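Local coordinates for protein phage terminase large subunit (PDB 5M1Q) that cuts viral DNA with its RNase H-like nuclease domain, the large terminase subunit also being the ATP-driven motor that translocates the genome into empty procapsids, at residues D8-L13 / V137-D142; K143-E148 / D172-S177. All blocks are in the same frame, centred on the assembly; numbering follows the deposited sequence.

In the fold
The two contacts follow one another along the chain: strand 138-140, which pairs with strand 11-18 in contact 1, leads through Asp142 straight into helix 143-150, whose first turns meet helix 173-182 in contact 2. Their centres are 12 Å apart, and the helix start joins them: Ile145 CD1 lies 3.7 Å from Pro140 O, and Leu146 packs on Leu10 and Leu12. Contact 1 is at the edge of the mixed sheet, away from the nuclease site. Contact 2 reaches that site through Asp173, which binds two zinc ions here; its side chain is about 3 Å from that of Asp38 and about 8 Å from that of Asp91.

Contact 1: D8-L13 / V137-D142; sequences DMLILL and VAVPND. With ZN (zinc ion), chain E.
Leu13, Val139 and Asn141 lose the most surface where strand 11-13 pairs in parallel with strand 138-140, an outermost strand of the mixed sheet of this RNase H-like fold. The short strand axes come within 4.6 Å at 35°, and four backbone hydrogen bonds alternate between the chains as parallel pairing requires: Ile11 N to Val137 O, Val139 N to Ile11 O, Leu13 N to Val139 O (2.8 Å, 174° at the hydrogen) and Asn141 N to Leu13 O. Leu13 lies alongside the partner backbone. Its CG stands anti to its own carbonyl carbon (chi1 -61°), and the branch reaches back past Val139 to Ala138, where Leu13 CD1 lies 3.6 Å from Ala138 C. Ile11 also packs on Ala138, through its CB against Ala138 CB.

Val139 projects from the face it shares with Leu12, opposite that of Ile11 and Ala138; helix 143-150 packs on Leu10 and Leu12 through Leu146. Val139 CG2, which falls between backbone N and carbonyl carbon, touches Leu10 CD2 at 3.9 Å, the two side chains crossing at about a right angle. Leu10 turns its other methyl, CD1, to Val137 CG1 at 3.5 Å, tighter than usual for carbon atoms. Behind Val137 lies helix 118-133, with Leu128, Leu131 and Met132.

Beyond the strand, Asn141 is the centre of an inverse gamma turn closed by a weak bond from Asp142 N to Pro140 O. The carboxamide of Asn141 lies beside Leu12, Asn141 CG being 3.8 Å from Leu12 CB, and a water that donates to Leu12 O also accepts a weak bond from Asn141 ND2.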
loop_
_atom_site.group_PDB
_atom_site.type_symbol
_atom_site.label_atom_id
_atom_site.label_comp_id
_atom_site.label_asym_id
_atom_site.label_seq_id
_atom_site.Cartn_x
_atom_site.Cartn_y
_atom_site.Cartn_z
ATOM N N ASP A 8 2.153 -12.981 14.174
ATOM C CA ASP A 8 1.798 -14.400 14.002
ATOM C C ASP A 8 0.412 -14.618 13.436
ATOM O O ASP A 8 0.088 -15.718 12.969
ATOM C CB ASP A 8 1.893 -15.144 15.341
ATOM C CG ASP A 8 3.297 -15.283 15.830
ATOM O OD1 ASP A 8 4.233 -15.198 15.018
ATOM O OD2 ASP A 8 3.469 -15.492 17.048
ATOM N N MET A 9 -0.425 -13.593 13.499
ATOM C CA MET A 9 -1.778 -13.665 13.001
ATOM C C MET A 9 -1.915 -13.149 11.558
ATOM O O MET A 9 -2.996 -13.241 10.994
ATOM C CB MET A 9 -2.729 -12.899 13.927
ATOM C CG MET A 9 -2.848 -13.437 15.358
ATOM S SD MET A 9 -3.405 -15.169 15.451
ATOM C CE MET A 9 -5.131 -15.021 15.058
ATOM N N LEU A 10 -0.837 -12.619 10.995
ATOM C CA LEU A 10 -0.821 -12.189 9.598
ATOM C C LEU A 10 -1.071 -13.383 8.697
ATOM O O LEU A 10 -0.385 -14.402 8.807
ATOM C CB LEU A 10 0.537 -11.556 9.265
ATOM C CG LEU A 10 0.765 -10.997 7.876
ATOM C CD1 LEU A 10 -0.181 -9.822 7.663
ATOM C CD2 LEU A 10 2.210 -10.562 7.719
ATOM N N ILE A 11 -2.054 -13.266 7.818
ATOM C CA ILE A 11 -2.358 -14.325 6.870
ATOM C C ILE A 11 -1.411 -14.192 5.674
ATOM O O ILE A 11 -1.169 -13.084 5.162
ATOM C CB ILE A 11 -3.824 -14.271 6.441
ATOM C CG1 ILE A 11 -4.738 -14.571 7.631
ATOM C CG2 ILE A 11 -4.084 -15.224 5.287
ATOM C CD1 ILE A 11 -4.397 -15.854 8.364
ATOM N N LEU A 12 -0.870 -15.329 5.245
ATOM C CA LEU A 12 0.178 -15.392 4.242
ATOM C C LEU A 12 -0.369 -15.959 2.935
ATOM O O LEU A 12 -0.555 -17.175 2.796
ATOM C CB LEU A 12 1.286 -16.287 4.778
ATOM C CG LEU A 12 1.881 -15.804 6.086
ATOM C CD1 LEU A 12 3.010 -16.749 6.489
ATOM C CD2 LEU A 12 2.379 -14.376 5.980
ATOM N N LEU A 13 -0.624 -15.081 1.971
ATOM C CA LEU A 13 -1.344 -15.465 0.769
ATOM C C LEU A 13 -0.410 -15.975 -0.334
ATOM O O LEU A 13 0.645 -15.394 -0.566
ATOM C CB LEU A 13 -2.099 -14.260 0.201
ATOM C CG LEU A 13 -3.147 -13.644 1.130
ATOM C CD1 LEU A 13 -3.602 -12.283 0.616
ATOM C CD2 LEU A 13 -4.308 -14.584 1.314
ATOM N N VAL A 137 -5.536 -9.022 8.568
ATOM C CA VAL A 137 -4.620 -8.565 7.559
ATOM C C VAL A 137 -4.080 -9.793 6.830
ATOM O O VAL A 137 -3.644 -10.763 7.462
ATOM C CB VAL A 137 -3.483 -7.716 8.173
ATOM C CG1 VAL A 137 -2.495 -7.258 7.117
ATOM C CG2 VAL A 137 -4.082 -6.519 8.875
ATOM N N ALA A 138 -4.099 -9.724 5.501
ATOM C CA ALA A 138 -3.650 -10.824 4.644
ATOM C C ALA A 138 -2.847 -10.243 3.515
ATOM O O ALA A 138 -3.338 -9.365 2.792
ATOM C CB ALA A 138 -4.823 -11.629 4.115
ATOM N N VAL A 139 -1.601 -10.699 3.374
ATOM C CA VAL A 139 -0.660 -10.134 2.418
ATOM C C VAL A 139 0.039 -11.259 1.650
ATOM O O VAL A 139 0.089 -12.407 2.145
ATOM C CB VAL A 139 0.400 -9.235 3.107
ATOM C CG1 VAL A 139 -0.269 -8.146 3.903
ATOM C CG2 VAL A 139 1.346 -10.050 3.995
ATOM N N PRO A 140 0.597 -10.951 0.462
ATOM C CA PRO A 140 1.336 -11.987 -0.276
ATOM C C PRO A 140 2.493 -12.532 0.587
ATOM O O PRO A 140 3.172 -11.767 1.278
ATOM C CB PRO A 140 1.886 -11.232 -1.494
ATOM C CG PRO A 140 0.959 -10.090 -1.681
ATOM C CD PRO A 140 0.572 -9.681 -0.279
ATOM N N ASN A 141 2.687 -13.846 0.534
ATOM C CA ASN A 141 3.700 -14.522 1.334
ATOM C C ASN A 141 5.088 -14.348 0.699
ATOM O O ASN A 141 5.672 -15.306 0.184
ATOM C CB ASN A 141 3.333 -16.009 1.467
ATOM C CG ASN A 141 4.259 -16.759 2.415
ATOM O OD1 ASN A 141 5.032 -16.157 3.136
ATOM N ND2 ASN A 141 4.162 -18.068 2.422
ATOM N N ASP A 142 5.582 -13.120 0.725
ATOM C CA ASP A 142 6.819 -12.737 0.070
ATOM C C ASP A 142 7.822 -12.231 1.106
ATOM O O ASP A 142 7.470 -11.449 1.987
ATOM C CB ASP A 142 6.522 -11.668 -0.978
ATOM C CG ASP A 142 7.782 -11.039 -1.546
ATOM O OD1 ASP A 142 8.388 -11.641 -2.450
ATOM O OD2 ASP A 142 8.163 -9.940 -1.089
HETATM ZN ZN ZN E . 6.030 -15.649 15.696
HETATM O O HOH W 1 1.208 -19.018 1.125
HETATM O O HOH W 2 6.693 -13.469 16.401
#

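Contact 2: K143-E148 / D172-S177. With ZN (zinc ion), chain D; ZN (zinc ion), chain B.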
loop_
_atom_site.group_PDB
_atom_site.type_symbol
_atom_site.label_atom_id
_atom_site.label_comp_id
_atom_site.label_asym_id
_atom_site.label_seq_id
_atom_site.Cartn_x
_atom_site.Cartn_y
_atom_site.Cartn_z
ATOM N N LYS A 143 9.077 -12.675 0.975
ATOM C CA LYS A 143 10.115 -12.430 1.985
ATOM C C LYS A 143 10.331 -10.942 2.261
ATOM O O LYS A 143 10.455 -10.531 3.412
ATOM C CB LYS A 143 11.440 -13.071 1.538
ATOM C CG LYS A 143 12.543 -13.040 2.580
ATOM C CD LYS A 143 13.918 -13.352 1.980
ATOM C CE LYS A 143 15.025 -12.563 2.671
ATOM N NZ LYS A 143 15.059 -12.799 4.140
ATOM N N THR A 144 10.358 -10.153 1.195
ATOM C CA THR A 144 10.604 -8.717 1.300
ATOM C C THR A 144 9.516 -8.037 2.139
ATOM O O THR A 144 9.813 -7.224 3.028
ATOM C CB THR A 144 10.701 -8.075 -0.096
ATOM O OG1 THR A 144 11.685 -8.775 -0.875
ATOM C CG2 THR A 144 11.079 -6.604 -0.005
ATOM N N ILE A 145 8.260 -8.410 1.879
ATOM C CA ILE A 145 7.120 -7.865 2.635
ATOM C C ILE A 145 7.217 -8.244 4.108
ATOM O O ILE A 145 7.122 -7.375 5.001
ATOM C CB ILE A 145 5.758 -8.363 2.068
ATOM C CG1 ILE A 145 5.562 -7.886 0.622
ATOM C CG2 ILE A 145 4.596 -7.898 2.949
ATOM C CD1 ILE A 145 4.372 -8.503 -0.070
ATOM N N LEU A 146 7.427 -9.536 4.377
ATOM C CA LEU A 146 7.470 -10.027 5.748
ATOM C C LEU A 146 8.647 -9.457 6.553
ATOM O O LEU A 146 8.487 -9.168 7.733
ATOM C CB LEU A 146 7.476 -11.554 5.756
ATOM C CG LEU A 146 6.264 -12.153 5.033
ATOM C CD1 LEU A 146 6.394 -13.661 4.858
ATOM C CD2 LEU A 146 4.984 -11.804 5.774
ATOM N N ASP A 147 9.802 -9.286 5.910
ATOM C CA ASP A 147 10.988 -8.675 6.552
ATOM C C ASP A 147 10.757 -7.220 6.972
ATOM O O ASP A 147 11.130 -6.836 8.088
ATOM C CB ASP A 147 12.210 -8.738 5.618
ATOM C CG ASP A 147 12.808 -10.151 5.482
ATOM O OD1 ASP A 147 12.540 -11.049 6.311
ATOM O OD2 ASP A 147 13.576 -10.364 4.519
ATOM N N GLU A 148 10.122 -6.420 6.100
ATOM C CA GLU A 148 9.779 -5.036 6.447
ATOM C C GLU A 148 8.854 -4.984 7.639
ATOM O O GLU A 148 9.015 -4.129 8.494
ATOM C CB GLU A 148 9.125 -4.270 5.277
ATOM C CG GLU A 148 10.089 -3.924 4.155
ATOM C CD GLU A 148 9.784 -2.637 3.389
ATOM O OE1 GLU A 148 8.865 -1.854 3.733
ATOM O OE2 GLU A 148 10.499 -2.416 2.402
ATOM N N ASP A 172 10.668 1.087 5.027
ATOM C CA ASP A 172 9.298 0.879 5.536
ATOM C C ASP A 172 8.217 1.241 4.500
ATOM O O ASP A 172 7.049 1.400 4.851
ATOM C CB ASP A 172 9.077 1.669 6.835
ATOM C CG ASP A 172 8.953 3.184 6.614
ATOM O OD1 ASP A 172 9.218 3.709 5.506
ATOM O OD2 ASP A 172 8.576 3.880 7.590
ATOM N N ASP A 173 8.582 1.336 3.223
ATOM C CA ASP A 173 7.625 1.728 2.190
ATOM C C ASP A 173 6.459 0.736 2.012
ATOM O O ASP A 173 5.326 1.147 1.732
ATOM C CB ASP A 173 8.312 1.898 0.840
ATOM C CG ASP A 173 9.625 2.596 0.963
ATOM O OD1 ASP A 173 9.614 3.834 1.133
ATOM O OD2 ASP A 173 10.645 1.875 0.960
ATOM N N ILE A 174 6.746 -0.559 2.170
ATOM C CA ILE A 174 5.687 -1.582 2.109
ATOM C C ILE A 174 4.743 -1.419 3.286
ATOM O O ILE A 174 3.523 -1.446 3.092
ATOM C CB ILE A 174 6.249 -3.020 2.075
ATOM C CG1 ILE A 174 7.088 -3.209 0.805
ATOM C CG2 ILE A 174 5.143 -4.057 2.142
ATOM C CD1 ILE A 174 7.988 -4.420 0.860
ATOM N N VAL A 175 5.309 -1.228 4.482
ATOM C CA VAL A 175 4.496 -1.043 5.675
ATOM C C VAL A 175 3.555 0.142 5.516
ATOM O O VAL A 175 2.354 0.028 5.798
ATOM C CB VAL A 175 5.341 -0.857 6.944
ATOM C CG1 VAL A 175 4.447 -0.764 8.156
ATOM C CG2 VAL A 175 6.310 -2.029 7.119
ATOM N N MET A 176 4.090 1.260 5.042
ATOM C CA MET A 176 3.271 2.441 4.884
ATOM C C MET A 176 2.184 2.283 3.837
ATOM O O MET A 176 1.053 2.718 4.030
ATOM C CB MET A 176 4.144 3.662 4.616
ATOM C CG MET A 176 5.030 4.027 5.794
ATOM S SD MET A 176 4.134 4.242 7.354
ATOM C CE MET A 176 2.890 5.436 6.907
ATOM N N SER A 177 2.518 1.642 2.719
ATOM C CA SER A 177 1.518 1.390 1.704
ATOM C C SER A 177 0.368 0.492 2.223
ATOM O O SER A 177 -0.807 0.760 2.004
ATOM C CB SER A 177 2.193 0.735 0.508
ATOM O OG SER A 177 1.252 0.334 -0.447
HETATM ZN ZN ZN D . 8.474 5.455 1.457
HETATM ZN ZN ZN B . 12.350 2.990 1.475
HETATM O O HOH W 3 10.342 -1.022 0.318
HETATM O O HOH W 4 12.102 3.828 3.504
HETATM O O HOH W 5 7.984 5.079 3.427
HETATM O O HOH W 6 10.478 6.259 2.159
HETATM O O HOH W 7 8.527 5.605 -0.510
HETATM O O HOH W 8 7.726 7.268 1.414
#
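Helix 143-148 and helix 173-177 cross nearly perpendicularly, at -84°, with their short axes 9.2 Å apart. Glu148 and Ile174 point toward each other and account for most of the buried surface. Glu148, bent at chi2 (-149°), carries its carboxylate to the first turn of the second helix, where OE1 accepts from Ile174 N at 2.9 Å. The donor comes from the syn side but 33° out of the carboxylate plane.

Ile174 crosses this side chain at about a right angle, its CD1 3.6 Å from Glu148 CD. Its CG2 meets Ile145 CG2 at 4.0 Å, while Thr144 CG2 touches its CD1. Val175 CG2 rests 3.7 Å from the backbone oxygen Glu148 O.

Asp173 bridges two zinc ions, OD1 to one and OD2 to the other; Asp38 completes the first site's protein ligands, Asp44 and His171 those of the second. Glu148 OE2 and Asp173 OD2 stay 4.5 Å apart with a water between them, its approach to Glu148 OE2 unusually short; Arg63 is a weak, long-range partner of the same Glu148 oxygen. Holding the helix start through OE1 and facing the metal ligand through water is consistent with a second-shell role for Glu148.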